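Local coordinates for protein putative O-methyltransferase (Klebsiella pneumoniae subsp. pneumoniae, PDB 3TFW) that probably transfers a methyl group from S-adenosylmethionine to an oxygen of its substrate, whose identity is not known, at residues T72-P86 / V103-V117. Residues are numbered along the deposited sequence; the frame is centred on the assembly and turned at random.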
loop_
_atom_site.group_PDB
_atom_site.type_symbol
_atom_site.label_atom_id
_atom_site.label_comp_id
_atom_site.label_asym_id
_atom_site.label_seq_id
_atom_site.Cartn_x
_atom_site.Cartn_y
_atom_site.Cartn_z
ATOM N N THR A 72 3.119 17.746 -10.583
ATOM C CA THR A 72 1.808 18.216 -10.123
ATOM C C THR A 72 0.643 17.784 -11.033
ATOM O O THR A 72 -0.425 17.400 -10.547
ATOM C CB THR A 72 1.803 19.760 -10.011
ATOM O OG1 THR A 72 2.967 20.181 -9.286
ATOM C CG2 THR A 72 0.573 20.241 -9.269
ATOM N N LEU A 73 0.866 17.842 -12.344
ATOM C CA LEU A 73 -0.209 17.748 -13.343
ATOM C C LEU A 73 -1.290 18.785 -13.001
ATOM O O LEU A 73 -0.991 19.988 -12.958
ATOM C CB LEU A 73 -0.768 16.304 -13.454
ATOM C CG LEU A 73 -1.747 15.958 -14.599
ATOM C CD1 LEU A 73 -1.154 16.152 -16.005
ATOM C CD2 LEU A 73 -2.295 14.533 -14.450
ATOM N N GLY A 74 -2.511 18.335 -12.709
ATOM C CA GLY A 74 -3.621 19.241 -12.392
ATOM C C GLY A 74 -3.866 19.376 -10.897
ATOM O O GLY A 74 -4.818 20.045 -10.464
ATOM N N GLY A 75 -3.017 18.722 -10.109
ATOM C CA GLY A 75 -3.110 18.803 -8.660
ATOM C C GLY A 75 -4.104 17.837 -8.031
ATOM O O GLY A 75 -4.459 18.006 -6.883
ATOM N N TYR A 76 -4.529 16.804 -8.757
ATOM C CA TYR A 76 -5.491 15.850 -8.180
ATOM C C TYR A 76 -4.867 15.069 -7.008
ATOM O O TYR A 76 -5.423 15.029 -5.901
ATOM C CB TYR A 76 -6.019 14.908 -9.255
ATOM C CG TYR A 76 -7.067 13.916 -8.779
ATOM C CD1 TYR A 76 -8.378 14.319 -8.502
ATOM C CD2 TYR A 76 -6.739 12.568 -8.607
ATOM C CE1 TYR A 76 -9.342 13.385 -8.071
ATOM C CE2 TYR A 76 -7.685 11.644 -8.183
ATOM C CZ TYR A 76 -8.981 12.053 -7.926
ATOM O OH TYR A 76 -9.899 11.119 -7.500
ATOM N N SER A 77 -3.699 14.482 -7.241
ATOM C CA SER A 77 -2.998 13.762 -6.165
ATOM C C SER A 77 -2.586 14.711 -5.051
ATOM O O SER A 77 -2.596 14.346 -3.865
ATOM C CB SER A 77 -1.778 13.033 -6.710
ATOM O OG SER A 77 -2.196 11.923 -7.485
ATOM N N THR A 78 -2.213 15.925 -5.452
ATOM C CA THR A 78 -1.802 16.972 -4.524
ATOM C C THR A 78 -2.910 17.205 -3.503
ATOM O O THR A 78 -2.655 17.279 -2.319
ATOM C CB THR A 78 -1.508 18.311 -5.233
ATOM O OG1 THR A 78 -0.854 18.067 -6.484
ATOM C CG2 THR A 78 -0.635 19.200 -4.339
ATOM N N ILE A 79 -4.141 17.309 -3.983
ATOM C CA ILE A 79 -5.267 17.591 -3.102
ATOM C C ILE A 79 -5.563 16.455 -2.139
ATOM O O ILE A 79 -5.812 16.710 -0.963
ATOM C CB ILE A 79 -6.523 17.989 -3.889
ATOM C CG1 ILE A 79 -6.300 19.369 -4.523
ATOM C CG2 ILE A 79 -7.731 18.065 -2.956
ATOM C CD1 ILE A 79 -7.181 19.610 -5.761
ATOM N N TRP A 80 -5.502 15.213 -2.625
ATOM C CA TRP A 80 -5.683 14.039 -1.763
ATOM C C TRP A 80 -4.705 14.080 -0.593
ATOM O O TRP A 80 -5.074 13.843 0.568
ATOM C CB TRP A 80 -5.466 12.758 -2.565
ATOM C CG TRP A 80 -6.694 12.205 -3.204
ATOM C CD1 TRP A 80 -6.994 12.185 -4.535
ATOM C CD2 TRP A 80 -7.778 11.551 -2.537
ATOM N NE1 TRP A 80 -8.209 11.567 -4.740
ATOM C CE2 TRP A 80 -8.710 11.167 -3.531
ATOM C CE3 TRP A 80 -8.055 11.257 -1.197
ATOM C CZ2 TRP A 80 -9.895 10.491 -3.227
ATOM C CZ3 TRP A 80 -9.249 10.587 -0.893
ATOM C CH2 TRP A 80 -10.149 10.221 -1.907
HETATM N N MSE A 81 -3.449 14.395 -0.905
HETATM C CA MSE A 81 -2.434 14.449 0.128
HETATM C C MSE A 81 -2.576 15.667 1.015
HETATM O O MSE A 81 -2.565 15.530 2.244
HETATM C CB MSE A 81 -1.024 14.334 -0.469
HETATM C CG MSE A 81 -0.770 12.933 -1.019
HETATM SE SE MSE A 81 1.055 12.767 -1.659
HETATM C CE MSE A 81 0.856 13.802 -3.320
ATOM N N ALA A 82 -2.755 16.844 0.407
ATOM C CA ALA A 82 -2.753 18.109 1.157
ATOM C C ALA A 82 -3.878 18.221 2.182
ATOM O O ALA A 82 -3.688 18.800 3.258
ATOM C CB ALA A 82 -2.765 19.308 0.198
ATOM N N ARG A 83 -5.039 17.645 1.877
ATOM C CA ARG A 83 -6.167 17.653 2.836
ATOM C C ARG A 83 -5.837 17.001 4.175
ATOM O O ARG A 83 -6.451 17.326 5.197
ATOM C CB ARG A 83 -7.383 16.957 2.241
ATOM C CG ARG A 83 -8.152 17.807 1.283
ATOM C CD ARG A 83 -9.028 16.926 0.444
ATOM N NE ARG A 83 -9.976 17.704 -0.337
ATOM C CZ ARG A 83 -11.039 17.183 -0.935
ATOM N NH1 ARG A 83 -11.293 15.882 -0.823
ATOM N NH2 ARG A 83 -11.853 17.964 -1.634
ATOM N N GLU A 84 -4.857 16.099 4.172
ATOM C CA GLU A 84 -4.501 15.356 5.373
ATOM C C GLU A 84 -3.426 16.032 6.213
ATOM O O GLU A 84 -3.100 15.551 7.287
ATOM C CB GLU A 84 -4.087 13.918 5.020
ATOM C CG GLU A 84 -5.140 13.142 4.243
ATOM C CD GLU A 84 -6.457 13.013 4.988
ATOM O OE1 GLU A 84 -6.456 13.004 6.231
ATOM O OE2 GLU A 84 -7.498 12.909 4.318
ATOM N N LEU A 85 -2.878 17.140 5.724
ATOM C CA LEU A 85 -1.873 17.890 6.466
ATOM C C LEU A 85 -2.484 18.636 7.658
ATOM O O LEU A 85 -3.626 19.097 7.580
ATOM C CB LEU A 85 -1.142 18.883 5.544
ATOM C CG LEU A 85 -0.169 18.338 4.489
ATOM C CD1 LEU A 85 0.215 19.463 3.517
ATOM C CD2 LEU A 85 1.096 17.785 5.146
ATOM N N PRO A 86 -1.722 18.759 8.760
ATOM C CA PRO A 86 -2.122 19.645 9.861
ATOM C C PRO A 86 -2.120 21.111 9.416
ATOM O O PRO A 86 -1.646 21.423 8.315
ATOM C CB PRO A 86 -1.034 19.404 10.914
ATOM C CG PRO A 86 0.152 18.944 10.143
ATOM C CD PRO A 86 -0.423 18.117 9.020
ATOM N N VAL A 103 -3.578 25.307 -14.488
ATOM C CA VAL A 103 -4.740 24.497 -14.127
ATOM C C VAL A 103 -4.659 24.034 -12.670
ATOM O O VAL A 103 -5.637 24.113 -11.919
ATOM C CB VAL A 103 -4.864 23.284 -15.078
ATOM C CG1 VAL A 103 -5.982 22.336 -14.637
ATOM C CG2 VAL A 103 -5.092 23.766 -16.508
ATOM N N ALA A 104 -3.485 23.548 -12.276
ATOM C CA ALA A 104 -3.257 23.108 -10.897
ATOM C C ALA A 104 -3.528 24.227 -9.867
ATOM O O ALA A 104 -4.150 23.979 -8.822
ATOM C CB ALA A 104 -1.839 22.566 -10.754
ATOM N N ARG A 105 -3.083 25.448 -10.181
ATOM C CA ARG A 105 -3.270 26.609 -9.281
ATOM C C ARG A 105 -4.760 26.828 -9.012
ATOM O O ARG A 105 -5.188 27.022 -7.867
ATOM C CB ARG A 105 -2.656 27.889 -9.868
ATOM C CG ARG A 105 -1.139 27.903 -9.956
ATOM C CD ARG A 105 -0.576 29.294 -10.258
ATOM N NE ARG A 105 -1.187 29.951 -11.414
ATOM C CZ ARG A 105 -0.637 30.008 -12.623
ATOM N NH1 ARG A 105 0.547 29.456 -12.845
ATOM N NH2 ARG A 105 -1.275 30.621 -13.614
ATOM N N GLU A 106 -5.548 26.758 -10.076
ATOM C CA GLU A 106 -6.994 26.906 -9.965
ATOM C C GLU A 106 -7.638 25.802 -9.126
ATOM O O GLU A 106 -8.533 26.075 -8.330
ATOM C CB GLU A 106 -7.620 27.003 -11.353
ATOM C CG GLU A 106 -7.254 28.308 -12.048
ATOM C CD GLU A 106 -7.638 28.363 -13.517
ATOM O OE1 GLU A 106 -8.177 27.361 -14.050
ATOM O OE2 GLU A 106 -7.393 29.421 -14.146
ATOM N N ASN A 107 -7.178 24.562 -9.296
ATOM C CA ASN A 107 -7.718 23.433 -8.540
ATOM C C ASN A 107 -7.349 23.464 -7.057
ATOM O O ASN A 107 -8.154 23.080 -6.206
ATOM C CB ASN A 107 -7.274 22.102 -9.160
ATOM C CG ASN A 107 -7.956 21.812 -10.479
ATOM O OD1 ASN A 107 -9.050 22.314 -10.752
ATOM N ND2 ASN A 107 -7.318 20.993 -11.308
ATOM N N LEU A 108 -6.128 23.915 -6.765
ATOM C CA LEU A 108 -5.663 24.086 -5.391
ATOM C C LEU A 108 -6.539 25.096 -4.649
ATOM O O LEU A 108 -6.903 24.879 -3.496
ATOM C CB LEU A 108 -4.179 24.504 -5.353
ATOM C CG LEU A 108 -3.176 23.458 -5.883
ATOM C CD1 LEU A 108 -1.760 24.017 -5.990
ATOM C CD2 LEU A 108 -3.197 22.156 -5.069
ATOM N N GLN A 109 -6.885 26.185 -5.328
ATOM C CA GLN A 109 -7.701 27.233 -4.733
ATOM C C GLN A 109 -9.122 26.726 -4.513
ATOM O O GLN A 109 -9.683 26.886 -3.424
ATOM C CB GLN A 109 -7.687 28.484 -5.623
ATOM C CG GLN A 109 -8.281 29.732 -4.961
ATOM C CD GLN A 109 -8.595 30.841 -5.958
ATOM O OE1 GLN A 109 -7.808 31.134 -6.866
ATOM N NE2 GLN A 109 -9.751 31.470 -5.785
ATOM N N LEU A 110 -9.684 26.097 -5.542
ATOM C CA LEU A 110 -11.021 25.513 -5.492
ATOM C C LEU A 110 -11.177 24.539 -4.317
ATOM O O LEU A 110 -12.197 24.549 -3.613
ATOM C CB LEU A 110 -11.325 24.825 -6.836
ATOM C CG LEU A 110 -12.397 23.740 -6.981
ATOM C CD1 LEU A 110 -13.787 24.233 -6.607
ATOM C CD2 LEU A 110 -12.384 23.226 -8.408
ATOM N N ALA A 111 -10.144 23.724 -4.095
ATOM C CA ALA A 111 -10.160 22.713 -3.049
ATOM C C ALA A 111 -9.799 23.244 -1.667
ATOM O O ALA A 111 -9.853 22.499 -0.692
ATOM C CB ALA A 111 -9.241 21.543 -3.429
ATOM N N GLY A 112 -9.396 24.510 -1.585
ATOM C CA GLY A 112 -9.088 25.143 -0.299
ATOM C C GLY A 112 -7.796 24.682 0.366
ATOM O O GLY A 112 -7.676 24.714 1.591
ATOM N N VAL A 113 -6.827 24.265 -0.443
ATOM C CA VAL A 113 -5.539 23.779 0.066
ATOM C C VAL A 113 -4.385 24.677 -0.360
ATOM O O VAL A 113 -3.215 24.347 -0.157
ATOM C CB VAL A 113 -5.244 22.326 -0.389
ATOM C CG1 VAL A 113 -6.222 21.357 0.258
ATOM C CG2 VAL A 113 -5.273 22.204 -1.922
ATOM N N ASP A 114 -4.711 25.831 -0.927
ATOM C CA ASP A 114 -3.683 26.663 -1.523
ATOM C C ASP A 114 -2.787 27.389 -0.518
ATOM O O ASP A 114 -1.757 27.925 -0.898
ATOM C CB ASP A 114 -4.271 27.605 -2.579
ATOM C CG ASP A 114 -5.391 28.470 -2.046
ATOM O OD1 ASP A 114 -6.363 27.939 -1.448
ATOM O OD2 ASP A 114 -5.302 29.699 -2.263
ATOM N N GLN A 115 -3.175 27.387 0.759
ATOM C CA GLN A 115 -2.326 27.920 1.827
ATOM C C GLN A 115 -1.270 26.899 2.281
ATOM O O GLN A 115 -0.155 27.278 2.635
ATOM C CB GLN A 115 -3.166 28.426 3.017
ATOM C CG GLN A 115 -2.341 29.034 4.158
ATOM C CD GLN A 115 -3.175 29.765 5.211
ATOM O OE1 GLN A 115 -4.269 29.318 5.592
ATOM N NE2 GLN A 115 -2.647 30.887 5.702
ATOM N N ARG A 116 -1.619 25.615 2.242
ATOM C CA ARG A 116 -0.709 24.528 2.639
ATOM C C ARG A 116 0.257 24.124 1.517
ATOM O O ARG A 116 1.374 23.642 1.772
ATOM C CB ARG A 116 -1.520 23.312 3.077
ATOM C CG ARG A 116 -1.957 23.380 4.531
ATOM C CD ARG A 116 -2.968 22.317 4.835
ATOM N NE ARG A 116 -4.308 22.741 4.445
ATOM C CZ ARG A 116 -5.381 21.962 4.476
ATOM N NH1 ARG A 116 -5.281 20.699 4.879
ATOM N NH2 ARG A 116 -6.558 22.455 4.109
ATOM N N VAL A 117 -0.182 24.324 0.281
ATOM C CA VAL A 117 0.580 23.896 -0.886
ATOM C C VAL A 117 1.379 25.032 -1.486
ATOM O O VAL A 117 0.862 26.138 -1.678
ATOM C CB VAL A 117 -0.316 23.264 -1.974
ATOM C CG1 VAL A 117 0.520 22.861 -3.186
ATOM C CG2 VAL A 117 -1.075 22.056 -1.406
HETATM O O HOH W 1 -8.332 19.551 4.989
#
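Ala104 meets the glycine-rich turn that enters helix 76-82: its CB lies 3.7 Å from Thr72 CG2, and its CA directs a C-H toward Gly74 O. That same carbonyl receives the one direct hydrogen bond of the contact, from Asn107. Asn107 ND2 reaches Gly74 O at 2.8 Å with a nearly straight N-H (174°), the oxygen lying in the amide plane and the donor on a carbonyl lone pair. The other end of this amide is held by Asn36 of helix 28-39, so its rotation is fixed from both ends. The side chains of Leu108 and Thr78 cross at about a right angle, with Leu108 CD2 against Thr78 CG2. Ala111 CB is small enough to admit Ile79, whose CD1 comes within 3.7 Å; Ile79 also sets CG2 against that methyl. After the Schellman motif at Gly112, Val113 CB packs 3.9 Å from Ala82 CB and sends CG2 across Ile79 CG1. Arg116 bends at chi3 (-83°), bringing NH1 among the carbonyls of Ala82, Arg83 and Leu85. Ala82 O is 3.0 Å from NH1, but the angle is too poor for a hydrogen bond; instead a water links NH1 to Arg83 O. Val117, where strand 117-121 begins at the sheet edge, places CG2 3.6 Å from Ala82 CB. These contacts join two helices of the Rossmann-like methyltransferase fold, inclined by 29°; the Thr72-Gly75 turn follows strand 66-70, in the glycine-rich loop that in related methyltransferases borders the S-adenosylmethionine site. The middle is apolar, with one carbonyl gripped directly by an amide and another reached through water from a guanidinium whose charge probably complements the carbonyl-rich turn.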